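Local coordinates for long form D7clu1 salivary protein (Culex quinquefasciatus, PDB 6V4C) that binds and sequesters adenine nucleotides, ADP and ATP most tightly, so countering platelet aggregation and host hemostasis while the mosquito feeds on blood, at residues A[13-18]-A[46-51]; A[19-24]-A[205-210]; A[260-263]-A[268-271]; A[266-269]-A[273-276]. All coordinates share one frame; numbering follows the deposited sequence.

Interaction 1: residues A[13-18]-A[46-51]; sequences FEEAKC and ACYVKC. With EDO (1,2-ethanediol), chain J.
Cys51 swings its SG anti to the backbone N (chi1 -176°), whereas Cys18 holds its sulfur anti to the carbonyl carbon, and from these two rotations the SG atoms meet as a disulfide, Cys18 SG to Cys51 SG at 2.0 Å. The torsion about the S-S bond is -85°, close to the unstrained right angle. Around this link the two helices run roughly antiparallel, at 152°, with their axes still 9.8 Å apart at closest approach; the sulfur bridge spans that gap, and the CA atoms of Cys18 and Cys51 come to 5.9 Å.

Three residues before Cys51, Tyr48 packs beside the bridge. Its ring lies alongside helix 8-22 at Cys18, Tyr48 CE1 3.8 Å from Cys18 CB in an oblique approach. At the far end of the ring, Tyr48 OH abuts the aliphatic part of Glu15, reaching CG at 3.6 Å. Glu15 is extended and sends its carboxylate past the tyrosine, where OE1 accepts a hydrogen bond from Trp36 NE1. Trp33 stacks on the Tyr48 ring from helix 27-34.

Cys47, four residues before Cys51, makes a further disulfide with Cys104. This pair of cysteines on one helix, with partners on helices 8-22 and 104-117, is the interlocked pattern of the odorant-binding protein fold. Covalent chemistry thus dominates this contact: a relaxed disulfide fixes the helix pair, packing surrounds it, and the Tyr48 hydroxyl is buried against carbon with no hydrogen-bonding partner in the model.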
# COMPACT_ATOMS: atom_id res chain seq x y z
N PHE A 13 2.64 -1.76 2.10
CA PHE A 13 1.34 -1.35 1.56
C PHE A 13 0.41 -2.54 1.41
O PHE A 13 -0.76 -2.48 1.80
CB PHE A 13 1.53 -0.65 0.22
CG PHE A 13 0.25 -0.08 -0.35
CD1 PHE A 13 -0.59 -0.85 -1.15
CD2 PHE A 13 -0.11 1.23 -0.08
CE1 PHE A 13 -1.76 -0.32 -1.66
CE2 PHE A 13 -1.28 1.77 -0.59
CZ PHE A 13 -2.11 0.99 -1.38
N GLU A 14 0.90 -3.65 0.85
CA GLU A 14 0.04 -4.80 0.62
C GLU A 14 -0.33 -5.49 1.93
O GLU A 14 -1.47 -5.93 2.09
CB GLU A 14 0.71 -5.78 -0.35
CG GLU A 14 1.01 -5.19 -1.72
CD GLU A 14 -0.24 -4.80 -2.50
OE1 GLU A 14 -1.33 -5.34 -2.20
OE2 GLU A 14 -0.13 -3.95 -3.41
N GLU A 15 0.61 -5.57 2.87
CA GLU A 15 0.31 -6.19 4.16
C GLU A 15 -0.80 -5.42 4.88
O GLU A 15 -1.75 -6.03 5.40
CB GLU A 15 1.56 -6.25 5.04
CG GLU A 15 1.30 -6.86 6.41
CD GLU A 15 2.42 -6.58 7.41
OE1 GLU A 15 3.13 -7.54 7.80
OE2 GLU A 15 2.58 -5.41 7.80
N ALA A 16 -0.69 -4.09 4.92
CA ALA A 16 -1.69 -3.28 5.60
C ALA A 16 -3.06 -3.42 4.96
O ALA A 16 -4.08 -3.45 5.65
CB ALA A 16 -1.25 -1.82 5.62
N LYS A 17 -3.10 -3.51 3.62
CA LYS A 17 -4.38 -3.67 2.93
C LYS A 17 -5.05 -4.98 3.31
O LYS A 17 -6.27 -5.03 3.52
CB LYS A 17 -4.17 -3.58 1.42
CG LYS A 17 -5.44 -3.67 0.61
CD LYS A 17 -5.13 -3.72 -0.87
CE LYS A 17 -6.38 -4.03 -1.68
NZ LYS A 17 -6.09 -4.02 -3.14
N CYS A 18 -4.28 -6.07 3.38
CA CYS A 18 -4.85 -7.34 3.81
C CYS A 18 -5.32 -7.28 5.25
O CYS A 18 -6.39 -7.81 5.58
CB CYS A 18 -3.83 -8.47 3.63
SG CYS A 18 -3.57 -9.02 1.94
N ALA A 46 -6.99 -17.39 8.96
CA ALA A 46 -6.86 -18.27 7.80
C ALA A 46 -6.93 -17.50 6.49
O ALA A 46 -6.03 -17.61 5.65
CB ALA A 46 -7.92 -19.37 7.85
N CYS A 47 -7.99 -16.71 6.30
CA CYS A 47 -8.14 -15.97 5.06
C CYS A 47 -7.25 -14.73 4.99
O CYS A 47 -7.06 -14.18 3.89
CB CYS A 47 -9.60 -15.59 4.82
SG CYS A 47 -10.69 -17.00 4.47
N TYR A 48 -6.70 -14.28 6.12
CA TYR A 48 -5.71 -13.21 6.07
C TYR A 48 -4.42 -13.69 5.43
O TYR A 48 -3.82 -12.99 4.60
CB TYR A 48 -5.44 -12.66 7.47
CG TYR A 48 -4.16 -11.85 7.54
CD1 TYR A 48 -4.10 -10.57 6.99
CD2 TYR A 48 -3.02 -12.36 8.13
CE1 TYR A 48 -2.94 -9.83 7.04
CE2 TYR A 48 -1.85 -11.62 8.18
CZ TYR A 48 -1.82 -10.36 7.64
OH TYR A 48 -0.66 -9.61 7.68
N VAL A 49 -3.97 -14.89 5.81
CA VAL A 49 -2.75 -15.45 5.23
C VAL A 49 -2.91 -15.64 3.73
O VAL A 49 -1.98 -15.39 2.95
CB VAL A 49 -2.38 -16.77 5.94
CG1 VAL A 49 -1.19 -17.42 5.26
CG2 VAL A 49 -2.08 -16.50 7.41
N LYS A 50 -4.10 -16.08 3.29
CA LYS A 50 -4.35 -16.24 1.86
C LYS A 50 -4.20 -14.91 1.13
O LYS A 50 -3.53 -14.83 0.09
CB LYS A 50 -5.75 -16.82 1.64
CG LYS A 50 -6.15 -16.90 0.17
CD LYS A 50 -7.58 -17.37 0.01
CE LYS A 50 -7.99 -17.41 -1.45
NZ LYS A 50 -9.40 -17.85 -1.63
N CYS A 51 -4.81 -13.85 1.66
CA CYS A 51 -4.63 -12.52 1.10
C CYS A 51 -3.15 -12.15 1.04
O CYS A 51 -2.66 -11.65 0.02
CB CYS A 51 -5.39 -11.50 1.96
SG CYS A 51 -5.38 -9.78 1.37
C1 EDO J . -5.46 -0.67 -2.57
O1 EDO J . -5.62 0.71 -2.28
C2 EDO J . -5.24 -0.89 -4.06
O2 EDO J . -4.16 -1.81 -4.30

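Interaction 2: residues A[19-24]-A[205-210]; sequences MEDHFG and ILRGLH
A salt-bridge network at the protein surface joins Arg207 to Glu20 and Asp21, and it links helix 8-22 of the first PBP/GOBP region to helix 202-211 of the second. Arg207 does the reaching: its chain is bent at chi3 (67°), and its guanidinium meets both acids with its edge. The shortest and straightest of the bonds runs from Arg207 NH1 to Asp21 OD1 at 2.9 Å, with an N-H...O angle of 156°. The acceptor lies almost in the guanidinium plane and uses its syn lone pair. Weaker bonds complete the grip on the aspartate, Arg207 NH1 to Asp21 OD2 and Arg207 NH2 to Asp21 OD1, both 3.3 Å, so OD1 serves two nitrogens at once. The two planes are turned 56° apart, which rules out a flat, paired bidentate arrangement.

Glu20 shares NH2 with the aspartate: Arg207 NH2 gives a weak bond to Glu20 OE2, also at 3.3 Å, from an extended side chain. The same oxygen makes a long, weak ion pair with Arg269. Such sharing of one arginine by two successive acids near the C-terminal end of a helix makes a salt-bridge network, here between the two odorant-binding-protein-like regions of a long-form D7 protein.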
# COMPACT_ATOMS: atom_id res chain seq x y z
N MET A 19 -4.55 -6.64 6.13
CA MET A 19 -4.94 -6.53 7.52
C MET A 19 -6.24 -5.74 7.67
O MET A 19 -7.12 -6.12 8.45
CB MET A 19 -3.82 -5.89 8.34
CG MET A 19 -2.53 -6.68 8.37
SD MET A 19 -1.38 -6.02 9.60
CE MET A 19 -2.46 -6.03 11.02
N GLU A 20 -6.37 -4.64 6.93
CA GLU A 20 -7.60 -3.85 6.99
C GLU A 20 -8.80 -4.65 6.49
O GLU A 20 -9.90 -4.54 7.04
CB GLU A 20 -7.44 -2.57 6.17
CG GLU A 20 -6.51 -1.54 6.78
CD GLU A 20 -6.45 -0.26 5.96
OE1 GLU A 20 -5.61 0.61 6.27
OE2 GLU A 20 -7.24 -0.13 5.01
N ASP A 21 -8.60 -5.45 5.44
CA ASP A 21 -9.72 -6.17 4.84
C ASP A 21 -10.19 -7.35 5.68
O ASP A 21 -11.31 -7.84 5.45
CB ASP A 21 -9.34 -6.66 3.43
CG ASP A 21 -9.33 -5.54 2.41
OD1 ASP A 21 -9.74 -4.41 2.75
OD2 ASP A 21 -8.91 -5.79 1.26
N HIS A 22 -9.40 -7.81 6.64
CA HIS A 22 -9.69 -9.06 7.34
C HIS A 22 -9.69 -8.99 8.86
O HIS A 22 -10.21 -9.92 9.49
CB HIS A 22 -8.73 -10.17 6.89
CG HIS A 22 -8.98 -10.68 5.51
ND1 HIS A 22 -7.96 -11.05 4.65
CD2 HIS A 22 -10.13 -10.88 4.83
CE1 HIS A 22 -8.48 -11.45 3.51
NE2 HIS A 22 -9.79 -11.37 3.59
N PHE A 23 -9.15 -7.94 9.47
CA PHE A 23 -9.03 -7.94 10.93
C PHE A 23 -10.37 -7.78 11.64
O PHE A 23 -10.50 -8.22 12.78
CB PHE A 23 -7.99 -6.92 11.41
CG PHE A 23 -8.53 -5.53 11.60
CD1 PHE A 23 -9.11 -4.84 10.56
CD2 PHE A 23 -8.43 -4.91 12.84
CE1 PHE A 23 -9.61 -3.56 10.74
CE2 PHE A 23 -8.92 -3.63 13.03
CZ PHE A 23 -9.51 -2.96 11.98
N GLY A 24 -11.35 -7.18 10.98
CA GLY A 24 -12.69 -7.10 11.56
C GLY A 24 -12.77 -6.35 12.87
O GLY A 24 -13.47 -6.80 13.79
N ILE A 205 -9.82 3.56 -5.68
CA ILE A 205 -10.43 4.87 -5.47
C ILE A 205 -11.58 4.77 -4.47
O ILE A 205 -11.70 5.59 -3.56
CB ILE A 205 -10.88 5.47 -6.81
CG1 ILE A 205 -9.69 5.63 -7.75
CG2 ILE A 205 -11.58 6.80 -6.60
CD1 ILE A 205 -10.08 5.71 -9.22
N LEU A 206 -12.42 3.74 -4.63
CA LEU A 206 -13.56 3.57 -3.74
C LEU A 206 -13.13 3.32 -2.30
O LEU A 206 -13.86 3.69 -1.36
CB LEU A 206 -14.45 2.42 -4.23
CG LEU A 206 -15.01 2.57 -5.64
CD1 LEU A 206 -15.87 1.37 -6.03
CD2 LEU A 206 -15.81 3.87 -5.75
N ARG A 207 -11.98 2.69 -2.09
CA ARG A 207 -11.46 2.51 -0.74
C ARG A 207 -11.27 3.86 -0.05
O ARG A 207 -11.58 4.01 1.14
CB ARG A 207 -10.14 1.74 -0.76
CG ARG A 207 -10.26 0.29 -1.18
CD ARG A 207 -8.91 -0.41 -1.16
NE ARG A 207 -8.37 -0.55 0.19
CZ ARG A 207 -8.55 -1.61 0.97
NH1 ARG A 207 -9.26 -2.64 0.52
NH2 ARG A 207 -8.03 -1.65 2.19
N GLY A 208 -10.77 4.85 -0.79
CA GLY A 208 -10.58 6.17 -0.22
C GLY A 208 -11.89 6.82 0.19
O GLY A 208 -11.96 7.52 1.20
N LEU A 209 -12.95 6.61 -0.60
CA LEU A 209 -14.25 7.18 -0.27
C LEU A 209 -14.85 6.51 0.96
O LEU A 209 -15.39 7.18 1.85
CB LEU A 209 -15.20 7.03 -1.46
CG LEU A 209 -15.07 8.03 -2.61
CD1 LEU A 209 -15.79 7.49 -3.83
CD2 LEU A 209 -15.63 9.38 -2.20
N HIS A 210 -14.78 5.18 1.02
CA HIS A 210 -15.33 4.46 2.16
C HIS A 210 -14.54 4.74 3.44
O HIS A 210 -15.10 4.68 4.54
CB HIS A 210 -15.41 2.96 1.85
CG HIS A 210 -16.17 2.64 0.60
ND1 HIS A 210 -16.02 1.46 -0.08
CD2 HIS A 210 -17.09 3.36 -0.09
CE1 HIS A 210 -16.81 1.46 -1.14
NE2 HIS A 210 -17.47 2.60 -1.16

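Interaction 3: residues A[260-263]-A[268-271]; sequences EVRS and YRLR
Val261 sets a methyl group over the phenol of Tyr268 in a CH-pi contact, CG1 standing 4.2 Å from the ring centroid and 26° off its normal. The closest carbon is Tyr268 CZ, 3.8 Å from Val261 CG1, so the methyl favours the hydroxyl end of the ring. Nearer the backbone, CG of Arg262 touches Tyr268 CD2 at 3.9 Å, the two side chains crossing at about a right angle.

Away from the ring, the outer part of Arg262 meets Arg269. Bends at chi2 and chi3 carry Arg262 NE to 3.6 Å from CD of Arg269, and the guanidinium planes stand 84° apart, which excludes a stack. Their ends remain close, Arg262 NH2 to Arg269 NH1 at 3.9 Å.

Further out, helix 279-292 supports the pair, Met282 and Lys285 packing on Val261 and Lys285 also on Tyr268, while Ala211 of helix 202-211 touches both arginines. Near the C-terminal end of helix 249-263, Ser263 OG donates to Glu260 O at 2.8 Å and is also bonded to Ile150 N. Ser263 touches the bound ADP, and its carbonyl accepts from Lys144, so this part of the helix borders the nucleotide pocket.

No hydrogen bond crosses between the segments. Dispersion and CH-pi packing carry the contact, and the two like charges would be expected to cost something, a cost perhaps eased by the long, weak ion pair of Arg269 with Glu20.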
# COMPACT_ATOMS: atom_id res chain seq x y z
N GLU A 260 -3.64 10.99 2.55
CA GLU A 260 -2.33 11.55 2.86
C GLU A 260 -1.91 11.25 4.29
O GLU A 260 -0.78 10.80 4.54
CB GLU A 260 -2.32 13.06 2.62
CG GLU A 260 -0.99 13.69 2.97
CD GLU A 260 -0.78 15.06 2.37
OE1 GLU A 260 -1.78 15.72 2.03
OE2 GLU A 260 0.39 15.46 2.23
N VAL A 261 -2.81 11.48 5.25
CA VAL A 261 -2.49 11.22 6.65
C VAL A 261 -2.13 9.76 6.87
O VAL A 261 -1.17 9.43 7.57
CB VAL A 261 -3.64 11.68 7.57
CG1 VAL A 261 -3.48 11.10 8.96
CG2 VAL A 261 -3.69 13.20 7.63
N ARG A 262 -2.89 8.85 6.25
CA ARG A 262 -2.64 7.43 6.43
C ARG A 262 -1.37 6.96 5.73
O ARG A 262 -0.79 5.94 6.14
CB ARG A 262 -3.83 6.61 5.93
CG ARG A 262 -5.12 6.85 6.70
CD ARG A 262 -6.34 6.73 5.78
NE ARG A 262 -6.44 5.43 5.15
CZ ARG A 262 -7.09 5.19 4.01
NH1 ARG A 262 -7.69 6.19 3.36
NH2 ARG A 262 -7.13 3.96 3.52
N SER A 263 -0.91 7.68 4.71
CA SER A 263 0.24 7.25 3.93
C SER A 263 1.56 7.40 4.67
O SER A 263 2.57 6.84 4.23
CB SER A 263 0.31 8.00 2.59
OG SER A 263 0.75 9.34 2.76
N TYR A 268 -1.97 2.83 10.11
CA TYR A 268 -2.65 3.88 10.86
C TYR A 268 -4.02 3.42 11.36
O TYR A 268 -4.32 3.50 12.55
CB TYR A 268 -2.79 5.11 9.97
CG TYR A 268 -3.26 6.37 10.66
CD1 TYR A 268 -2.37 7.20 11.34
CD2 TYR A 268 -4.60 6.76 10.60
CE1 TYR A 268 -2.80 8.36 11.96
CE2 TYR A 268 -5.04 7.92 11.22
CZ TYR A 268 -4.13 8.71 11.89
OH TYR A 268 -4.56 9.87 12.51
N ARG A 269 -4.86 2.91 10.46
CA ARG A 269 -6.22 2.53 10.84
C ARG A 269 -6.27 1.26 11.68
O ARG A 269 -7.34 0.96 12.23
CB ARG A 269 -7.10 2.37 9.60
CG ARG A 269 -7.37 3.67 8.88
CD ARG A 269 -8.12 3.42 7.59
NE ARG A 269 -9.52 3.07 7.82
CZ ARG A 269 -10.29 2.48 6.91
NH1 ARG A 269 -9.80 2.16 5.73
NH2 ARG A 269 -11.56 2.20 7.21
N LEU A 270 -5.17 0.53 11.81
CA LEU A 270 -5.16 -0.71 12.58
C LEU A 270 -4.82 -0.50 14.05
O LEU A 270 -5.00 -1.43 14.85
CB LEU A 270 -4.21 -1.71 11.94
CG LEU A 270 -4.56 -2.04 10.49
CD1 LEU A 270 -3.38 -2.67 9.78
CD2 LEU A 270 -5.78 -2.96 10.43
N ARG A 271 -4.42 0.67 14.44
CA ARG A 271 -4.33 0.95 15.86
C ARG A 271 -5.66 1.54 16.25
O ARG A 271 -6.18 2.24 15.56
CB ARG A 271 -3.33 1.99 16.24
CG ARG A 271 -2.11 1.82 15.41
CD ARG A 271 -1.17 1.09 16.19
NE ARG A 271 -0.38 0.78 15.06
CZ ARG A 271 0.24 1.62 14.28
NH1 ARG A 271 0.18 2.90 14.41
NH2 ARG A 271 0.98 1.16 13.35

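Interaction 4: residues A[266-269]-A[273-276]; sequences YSYR and ATSK. With ADP (adenosine-5'-diphosphate), chain B.
Thr274 lies over the face of the Tyr268 ring opposite the one that Val261 covers, so the phenol is sandwiched. Thr274 CB sits 3.7 Å from the centroid of the Tyr268 ring in a CH-pi contact, displaced toward the hydroxyl end, and Thr274 CG2 reaches Tyr268 OH at 3.6 Å. At the other end of the segment the adenine lies over one face of the Tyr266 ring, ADP C2 3.3 Å above the plane near its centre. Phe13 meets the same tyrosine edge-to-face. Ser275 O lies at the edge of the Arg269 guanidinium, near its plane.

The hydroxyl of Thr274 adds a polar tie to Tyr268. With chi1 at 52°, Thr274 OG1 is turned back over its own backbone and donates to Tyr268 O at 2.7 Å, tilted 33° from the carbonyl plane.

Both segments belong to the connection between helices 249-263 and 279-292, which contributes one wall of the ADP site. There Tyr266 N donates to ADP N3 at 3.0 Å, and Ser267 OG faces the ribose hydroxyls O2' and O3', although its refined separation from O3' is very short and its exact value doubtful. Tyr266 OH is held by Glu9, while Tyr137, Lys144 and Arg133 add further hydrogen bonds to the nucleotide.

Away from the pocket, the chain doubles back until the CA atoms of Arg269 and Ser275 are 4.1 Å apart. Arg269 O rests against Ser275 CB at 3.4 Å, and a water donates to both Arg269 O and Ser275 O, while Ser275 OG bonds to Glu272 O.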
# COMPACT_ATOMS: atom_id res chain seq x y z
N TYR A 266 1.25 3.03 7.07
CA TYR A 266 0.12 2.29 6.50
C TYR A 266 -0.69 1.53 7.54
O TYR A 266 -1.82 1.13 7.25
CB TYR A 266 0.62 1.34 5.40
CG TYR A 266 1.24 2.04 4.22
CD1 TYR A 266 0.73 3.25 3.75
CD2 TYR A 266 2.35 1.50 3.58
CE1 TYR A 266 1.31 3.89 2.67
CE2 TYR A 266 2.93 2.14 2.49
CZ TYR A 266 2.40 3.34 2.05
OH TYR A 266 2.97 3.98 0.97
N SER A 267 -0.15 1.32 8.74
CA SER A 267 -0.87 0.66 9.82
C SER A 267 -1.77 1.60 10.61
O SER A 267 -2.29 1.21 11.66
CB SER A 267 0.12 -0.00 10.79
OG SER A 267 1.06 -0.80 10.09
N TYR A 268 -1.97 2.83 10.11
CA TYR A 268 -2.65 3.88 10.86
C TYR A 268 -4.02 3.42 11.36
O TYR A 268 -4.32 3.50 12.55
CB TYR A 268 -2.79 5.11 9.97
CG TYR A 268 -3.26 6.37 10.66
CD1 TYR A 268 -2.37 7.20 11.34
CD2 TYR A 268 -4.60 6.76 10.60
CE1 TYR A 268 -2.80 8.36 11.96
CE2 TYR A 268 -5.04 7.92 11.22
CZ TYR A 268 -4.13 8.71 11.89
OH TYR A 268 -4.56 9.87 12.51
N ARG A 269 -4.86 2.91 10.46
CA ARG A 269 -6.22 2.53 10.84
C ARG A 269 -6.27 1.26 11.68
O ARG A 269 -7.34 0.96 12.23
CB ARG A 269 -7.10 2.37 9.60
CG ARG A 269 -7.37 3.67 8.88
CD ARG A 269 -8.12 3.42 7.59
NE ARG A 269 -9.52 3.07 7.82
CZ ARG A 269 -10.29 2.48 6.91
NH1 ARG A 269 -9.80 2.16 5.73
NH2 ARG A 269 -11.56 2.20 7.21
N ALA A 273 -6.69 3.88 18.49
CA ALA A 273 -6.90 5.31 18.73
C ALA A 273 -7.03 6.11 17.44
O ALA A 273 -7.62 7.19 17.45
CB ALA A 273 -5.77 5.89 19.58
N THR A 274 -6.50 5.60 16.33
CA THR A 274 -6.58 6.26 15.03
C THR A 274 -7.38 5.42 14.03
O THR A 274 -7.20 5.56 12.82
CB THR A 274 -5.19 6.60 14.50
OG1 THR A 274 -4.37 5.42 14.51
CG2 THR A 274 -4.54 7.67 15.35
N SER A 275 -8.26 4.56 14.53
CA SER A 275 -9.00 3.64 13.67
C SER A 275 -10.24 4.28 13.05
O SER A 275 -10.75 3.76 12.05
CB SER A 275 -9.41 2.40 14.46
OG SER A 275 -10.21 2.75 15.58
N LYS A 276 -10.73 5.38 13.61
CA LYS A 276 -11.96 6.02 13.16
C LYS A 276 -11.64 7.37 12.53
O LYS A 276 -10.79 8.11 13.02
CB LYS A 276 -12.91 6.24 14.34
CG LYS A 276 -13.40 4.96 14.99
CD LYS A 276 -14.17 4.11 13.99
PB ADP B . 8.32 -0.61 13.71
O1B ADP B . 9.57 -0.15 14.04
O2B ADP B . 7.52 -0.98 14.81
O3B ADP B . 8.37 -1.62 12.79
PA ADP B . 6.12 1.30 13.82
O1A ADP B . 6.22 2.52 14.67
O2A ADP B . 5.41 0.29 14.52
O3A ADP B . 7.49 0.73 13.40
O5' ADP B . 5.65 1.31 12.37
C5' ADP B . 5.69 0.16 11.55
C4' ADP B . 4.72 0.25 10.40
O4' ADP B . 5.26 0.94 9.31
C3' ADP B . 4.34 -1.02 9.69
O3' ADP B . 3.31 -1.71 10.32
C2' ADP B . 4.02 -0.62 8.25
O2' ADP B . 2.67 -0.58 8.06
C1' ADP B . 4.47 0.81 8.21
N9 ADP B . 5.25 1.16 7.06
C8 ADP B . 6.36 0.56 6.69
N7 ADP B . 6.91 1.08 5.67
C5 ADP B . 6.11 2.10 5.32
C6 ADP B . 6.15 3.04 4.31
N6 ADP B . 7.06 3.12 3.40
N1 ADP B . 5.18 3.92 4.24
C2 ADP B . 4.22 3.86 5.11
N3 ADP B . 4.10 3.05 6.10
C4 ADP B . 5.07 2.17 6.18
O HOH W 1 -10.14 1.16 11.55

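In the fold
From the N terminus, helix 8-22 supplies two consecutive segments. Interaction 1 closes a loop of 27 residues onto helix 45-55 within the first PBP/GOBP region; interaction 2 starts on the next residues and spans 180 residues to helix 202-211, so the two cross, and His22 packs against Tyr48 and Cys51. Later, interaction 3 closes a loop of four residues from the end of helix 249-263, and interaction 4 one of three residues in the connection that follows; they share Tyr268 and Arg269. This late connection also returns to helix 8-22, through Leu270 on Met19 and Phe23, and Tyr266 on Ala16, joining the two halves beside the ADP site.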